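PDB 3OV9: nucleoprotein from Rift valley fever virus, which encapsidates the viral genomic RNA in ring-forming oligomers, protecting it from nucleases and making it the template for transcription and replication. Local coordinates for residues R37-L42 with A108-G113; K67-M72 with L92-P97. All blocks are in the same frame, centred on the assembly; numbering follows the deposited sequence.

In the fold
From the N terminus, helix 35-46 supplies the first side of contact 1. The chain then runs through helix 50-63 to Lys67 and the short helix 68-71, the first side of contact 2. Helix 77-90 carries it back, and the loop at 92-97 closes contact 2 after only 20 residues. Past that loop, the end of helix 104-110 and Leu111, just before helix 112-122, close contact 1, a longer excursion that encloses contact 2. The centres lie about 16 Å apart and the nearest atoms about 6 Å, yet Met57 of helix 50-63 and Leu102 each pack against both. Contact 1 is buried, whereas contact 2 reaches the surface near Lys67, a probable RNA-binding residue.

Contact 1: residues R37-L42 with A108-G113; sequences RVIELL and AAALAG
Val38, Ile39 and Leu42, on one side of helix 35-46, pack against Ala110 and Leu111, where helix 104-110 gives way to helix 112-122. In this all-helical bundle the contact illustrates how a break between two helices can present its apolar side chains to a third. Along the later segment, Ala110 makes the first contact; it is the last residue of its helix and points its methyl at helix 35-46. That CB lies 3.6 Å from Val38 CG1 and 3.8 Å from Val38 CB. The backbones are nearest at the same pair, Val38 CA and Ala110 CA being 6.6 Å apart. The valine branch that touches is the one lying anti to the backbone N (chi1 167°). Ile39 comes alongside, its CG1 lying 4.3 Å from Ala110 CB, while its CD1 lies 4.1 Å from Ala110 O, a contact of van der Waals range.

Leu111 then leaves helical geometry (phi -116°, psi 40°) and occupies the N-cap position of helix 112-122; its own carbonyl and that of Ala108 are both hydrogen-bonded to Thr115 OG1. Its side chain forks between two partners. Leu111 CD2 meets Ile39 CD1 at 4.3 Å, and the other branch turns to Leu42. Helix 50-63 packs on both leucines through Ala54, Met57 and Trp50, and Arg8 of a neighbouring subunit lies against Ile39 and Leu111, so oligomerization adds a further layer to this buried patch. The ends of Leu42 and Leu111 meet tip to tip, with Leu42 CD1 4.0 Å from Leu111 CD1.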
loop_
_atom_site.group_PDB
_atom_site.type_symbol
_atom_site.label_atom_id
_atom_site.label_comp_id
_atom_site.label_asym_id
_atom_site.label_seq_id
_atom_site.Cartn_x
_atom_site.Cartn_y
_atom_site.Cartn_z
ATOM N N ARG A 37 40.175 -13.662 11.122
ATOM C CA ARG A 37 40.175 -13.644 9.662
ATOM C C ARG A 37 40.339 -12.220 9.122
ATOM O O ARG A 37 41.038 -12.013 8.129
ATOM C CB ARG A 37 38.914 -14.310 9.098
ATOM C CG ARG A 37 38.915 -14.523 7.575
ATOM C CD ARG A 37 40.119 -15.317 7.070
ATOM N NE ARG A 37 40.027 -15.563 5.631
ATOM C CZ ARG A 37 41.062 -15.804 4.831
ATOM N NH1 ARG A 37 42.299 -15.826 5.309
ATOM N NH2 ARG A 37 40.857 -16.015 3.537
ATOM N N VAL A 38 39.707 -11.253 9.787
ATOM C CA VAL A 38 39.826 -9.839 9.403
ATOM C C VAL A 38 41.290 -9.386 9.428
ATOM O O VAL A 38 41.784 -8.813 8.454
ATOM C CB VAL A 38 38.943 -8.912 10.289
ATOM C CG1 VAL A 38 39.316 -7.440 10.089
ATOM C CG2 VAL A 38 37.470 -9.113 9.974
ATOM N N ILE A 39 41.976 -9.665 10.534
ATOM C CA ILE A 39 43.383 -9.282 10.691
ATOM C C ILE A 39 44.283 -10.053 9.714
ATOM O O ILE A 39 45.225 -9.488 9.154
ATOM C CB ILE A 39 43.854 -9.431 12.158
ATOM C CG1 ILE A 39 43.044 -8.496 13.063
ATOM C CG2 ILE A 39 45.352 -9.125 12.301
ATOM C CD1 ILE A 39 43.169 -8.789 14.528
ATOM N N GLU A 40 43.978 -11.332 9.498
ATOM C CA GLU A 40 44.719 -12.138 8.524
ATOM C C GLU A 40 44.648 -11.518 7.131
ATOM O O GLU A 40 45.670 -11.396 6.452
ATOM C CB GLU A 40 44.207 -13.582 8.490
ATOM C CG GLU A 40 45.042 -14.514 7.601
ATOM C CD GLU A 40 44.604 -15.964 7.679
ATOM O OE1 GLU A 40 43.386 -16.226 7.786
ATOM O OE2 GLU A 40 45.485 -16.849 7.619
ATOM N N LEU A 41 43.443 -11.123 6.725
ATOM C CA LEU A 41 43.217 -10.501 5.418
ATOM C C LEU A 41 43.897 -9.138 5.294
ATOM O O LEU A 41 44.441 -8.818 4.235
ATOM C CB LEU A 41 41.721 -10.390 5.108
ATOM C CG LEU A 41 40.949 -11.696 4.866
ATOM C CD1 LEU A 41 39.457 -11.425 4.864
ATOM C CD2 LEU A 41 41.373 -12.386 3.574
ATOM N N LEU A 42 43.878 -8.355 6.376
ATOM C CA LEU A 42 44.567 -7.058 6.410
ATOM C C LEU A 42 46.068 -7.201 6.169
ATOM O O LEU A 42 46.633 -6.492 5.335
ATOM C CB LEU A 42 44.320 -6.325 7.735
ATOM C CG LEU A 42 42.934 -5.720 7.975
ATOM C CD1 LEU A 42 42.801 -5.263 9.418
ATOM C CD2 LEU A 42 42.648 -4.567 7.013
ATOM N N ALA A 108 37.230 -1.837 12.029
ATOM C CA ALA A 108 37.013 -1.141 13.298
ATOM C C ALA A 108 36.712 -2.107 14.446
ATOM O O ALA A 108 37.200 -1.925 15.563
ATOM C CB ALA A 108 35.890 -0.110 13.159
ATOM N N ALA A 109 35.921 -3.138 14.156
ATOM C CA ALA A 109 35.509 -4.107 15.171
ATOM C C ALA A 109 36.647 -5.031 15.596
ATOM O O ALA A 109 36.813 -5.319 16.789
ATOM C CB ALA A 109 34.323 -4.915 14.677
ATOM N N ALA A 110 37.426 -5.492 14.623
ATOM C CA ALA A 110 38.536 -6.398 14.900
ATOM C C ALA A 110 39.652 -5.689 15.649
ATOM O O ALA A 110 40.413 -6.333 16.364
ATOM C CB ALA A 110 39.062 -7.005 13.622
ATOM N N LEU A 111 39.738 -4.367 15.478
ATOM C CA LEU A 111 40.771 -3.545 16.112
ATOM C C LEU A 111 40.179 -2.530 17.113
ATOM O O LEU A 111 40.634 -1.381 17.214
ATOM C CB LEU A 111 41.639 -2.873 15.035
ATOM C CG LEU A 111 42.356 -3.819 14.057
ATOM C CD1 LEU A 111 42.805 -3.093 12.795
ATOM C CD2 LEU A 111 43.535 -4.530 14.718
ATOM N N ALA A 112 39.183 -2.987 17.873
ATOM C CA ALA A 112 38.393 -2.144 18.780
ATOM C C ALA A 112 39.197 -1.401 19.849
ATOM O O ALA A 112 38.815 -0.310 20.278
ATOM C CB ALA A 112 37.277 -2.957 19.423
ATOM N N GLY A 113 40.306 -1.994 20.279
ATOM C CA GLY A 113 41.186 -1.355 21.251
ATOM C C GLY A 113 41.668 0.007 20.792
ATOM O O GLY A 113 41.750 0.939 21.593
#

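Contact 2: residues K67-M72 with L92-P97; sequences KPRRMM and LKEGNP
Glu94 lies across Lys67 and Pro68 at the N-terminal end of the short helix 68-71, an example of a carboxylate linked to a helix start through water. In this all-helical bundle the contact joins that helix start, where Lys67 holds the N-cap position, to the loop that follows helix 77-90. Glu94 is modelled in two conformers, and what follows holds for one of them.

From CB, which points toward the helix, CG stands anti to the carbonyl carbon (chi1 -63°) and is thereby placed 3.6 Å from Pro68 CD, the glutamate and the proline running antiparallel alongside one another. The proline ring also touches Leu92, as well as Ile87 and Leu104 outside the contact, so the aliphatic part of the glutamate borders the buried side of the joint. Beyond CG the chain stays extended and crosses the lysine at about a right angle, bringing Glu94 CD within 3.7 Å of Lys67 CB. At the tip, Glu94 OE1 lies 3.9 Å from Lys67 CG but makes no salt bridge with Lys67 NZ, which has a weak water link to Gly95 N and probably serves in binding RNA. On the way, Lys67 CD sits 3.5 Å above the guanidinium plane of Arg70, over its centre. Arg69 turns its own charge to Glu84 of helix 77-90.

OE2 faces the first turn of the helix, where the amide N-H groups would probably favour a negative charge. It approaches Arg69 N without bonding to it directly. In this conformer one water bridges them, donating to Glu94 OE2 at 2.9 Å and accepting from Arg69 N at 3.1 Å.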
loop_
_atom_site.group_PDB
_atom_site.type_symbol
_atom_site.label_atom_id
_atom_site.label_comp_id
_atom_site.label_asym_id
_atom_site.label_seq_id
_atom_site.Cartn_x
_atom_site.Cartn_y
_atom_site.Cartn_z
ATOM N N LYS A 67 29.821 2.119 3.542
ATOM C CA LYS A 67 29.569 2.010 2.103
ATOM C C LYS A 67 30.602 2.793 1.282
ATOM O O LYS A 67 30.355 3.941 0.905
ATOM C CB LYS A 67 28.142 2.459 1.761
ATOM C CG LYS A 67 27.051 1.607 2.389
ATOM C CD LYS A 67 25.678 2.019 1.883
ATOM C CE LYS A 67 24.590 1.070 2.363
ATOM N NZ LYS A 67 24.229 1.292 3.792
ATOM N N PRO A 68 31.764 2.168 0.997
ATOM C CA PRO A 68 32.882 2.850 0.334
ATOM C C PRO A 68 32.558 3.434 -1.046
ATOM O O PRO A 68 33.066 4.503 -1.387
ATOM C CB PRO A 68 33.940 1.750 0.215
ATOM C CG PRO A 68 33.611 0.797 1.301
ATOM C CD PRO A 68 32.119 0.782 1.354
ATOM N N ARG A 69 31.724 2.749 -1.825
ATOM C CA ARG A 69 31.343 3.252 -3.148
ATOM C C ARG A 69 30.417 4.463 -3.051
ATOM O O ARG A 69 30.522 5.395 -3.860
ATOM C CB ARG A 69 30.719 2.145 -4.007
ATOM C CG ARG A 69 31.725 1.142 -4.569
ATOM C CD ARG A 69 32.654 1.766 -5.611
ATOM N NE ARG A 69 33.753 0.866 -5.959
ATOM C CZ ARG A 69 34.815 1.205 -6.684
ATOM N NH1 ARG A 69 34.946 2.437 -7.160
ATOM N NH2 ARG A 69 35.754 0.304 -6.935
ATOM N N ARG A 70 29.530 4.450 -2.057
ATOM C CA ARG A 70 28.579 5.539 -1.827
ATOM C C ARG A 70 29.273 6.811 -1.332
ATOM O O ARG A 70 28.995 7.905 -1.828
ATOM C CB ARG A 70 27.481 5.109 -0.842
ATOM C CG ARG A 70 26.422 6.181 -0.571
ATOM C CD ARG A 70 25.574 5.853 0.650
ATOM N NE ARG A 70 24.343 5.143 0.308
ATOM C CZ ARG A 70 23.452 4.705 1.197
ATOM N NH1 ARG A 70 23.650 4.889 2.497
ATOM N NH2 ARG A 70 22.362 4.072 0.785
ATOM N N MET A 71 30.175 6.664 -0.362
ATOM C CA MET A 71 30.878 7.814 0.220
ATOM C C MET A 71 31.763 8.536 -0.801
ATOM O O MET A 71 31.950 9.751 -0.715
ATOM C CB MET A 71 31.682 7.414 1.471
ATOM C CG MET A 71 32.862 6.477 1.218
ATOM S SD MET A 71 33.723 5.962 2.726
ATOM C CE MET A 71 32.456 4.989 3.536
ATOM N N MET A 72 32.277 7.781 -1.773
ATOM C CA MET A 72 33.118 8.318 -2.846
ATOM C C MET A 72 32.388 9.325 -3.733
ATOM O O MET A 72 33.021 10.180 -4.355
ATOM C CB MET A 72 33.662 7.184 -3.716
ATOM C CG MET A 72 34.947 6.554 -3.202
ATOM S SD MET A 72 35.372 5.041 -4.093
ATOM C CE MET A 72 35.859 5.674 -5.695
ATOM N N LEU A 92 37.434 -4.317 -0.569
ATOM C CA LEU A 92 36.389 -3.902 0.365
ATOM C C LEU A 92 34.977 -4.065 -0.187
ATOM O O LEU A 92 34.711 -3.770 -1.357
ATOM C CB LEU A 92 36.614 -2.453 0.820
ATOM C CG LEU A 92 37.886 -2.130 1.613
ATOM C CD1 LEU A 92 38.029 -0.622 1.790
ATOM C CD2 LEU A 92 37.902 -2.832 2.967
ATOM N N LYS A 93 34.083 -4.546 0.673
ATOM C CA LYS A 93 32.673 -4.712 0.340
ATOM C C LYS A 93 31.799 -3.909 1.306
ATOM O O LYS A 93 32.303 -3.322 2.271
ATOM C CB LYS A 93 32.278 -6.196 0.384
ATOM C CG LYS A 93 33.097 -7.122 -0.519
ATOM C CD LYS A 93 32.813 -6.885 -2.002
ATOM C CE LYS A 93 33.485 -7.935 -2.881
ATOM N NZ LYS A 93 34.974 -7.900 -2.796
ATOM N N GLU A 94 30.495 -3.883 1.027
ATOM C CA GLU A 94 29.513 -3.219 1.886
ATOM C C GLU A 94 28.708 -4.247 2.679
ATOM O O GLU A 94 28.706 -5.435 2.345
ATOM C CB GLU A 94 28.571 -2.350 1.045
ATOM C CG GLU A 94 29.265 -1.209 0.327
ATOM C CD GLU A 94 28.348 -0.439 -0.603
ATOM O OE1 GLU A 94 27.157 -0.800 -0.703
ATOM O OE2 GLU A 94 28.822 0.529 -1.237
ATOM N N GLY A 95 28.027 -3.783 3.727
ATOM C CA GLY A 95 27.122 -4.618 4.521
ATOM C C GLY A 95 27.756 -5.795 5.235
ATOM O O GLY A 95 28.774 -5.643 5.914
ATOM N N ASN A 96 27.136 -6.966 5.080
ATOM C CA ASN A 96 27.597 -8.194 5.728
ATOM C C ASN A 96 27.902 -9.313 4.722
ATOM O O ASN A 96 27.045 -10.163 4.443
ATOM C CB ASN A 96 26.573 -8.663 6.770
ATOM C CG ASN A 96 26.987 -9.952 7.456
ATOM O OD1 ASN A 96 27.832 -9.953 8.350
ATOM N ND2 ASN A 96 26.386 -11.061 7.036
ATOM N N PRO A 97 29.129 -9.320 4.161
ATOM C CA PRO A 97 29.483 -10.398 3.241
ATOM C C PRO A 97 30.023 -11.630 3.973
ATOM O O PRO A 97 29.875 -11.741 5.195
ATOM C CB PRO A 97 30.572 -9.763 2.376
ATOM C CG PRO A 97 31.235 -8.789 3.279
ATOM C CD PRO A 97 30.187 -8.293 4.232
HETATM O O HOH W 1 26.429 -1.088 4.809
HETATM O O HOH W 2 31.512 -0.363 -1.733
#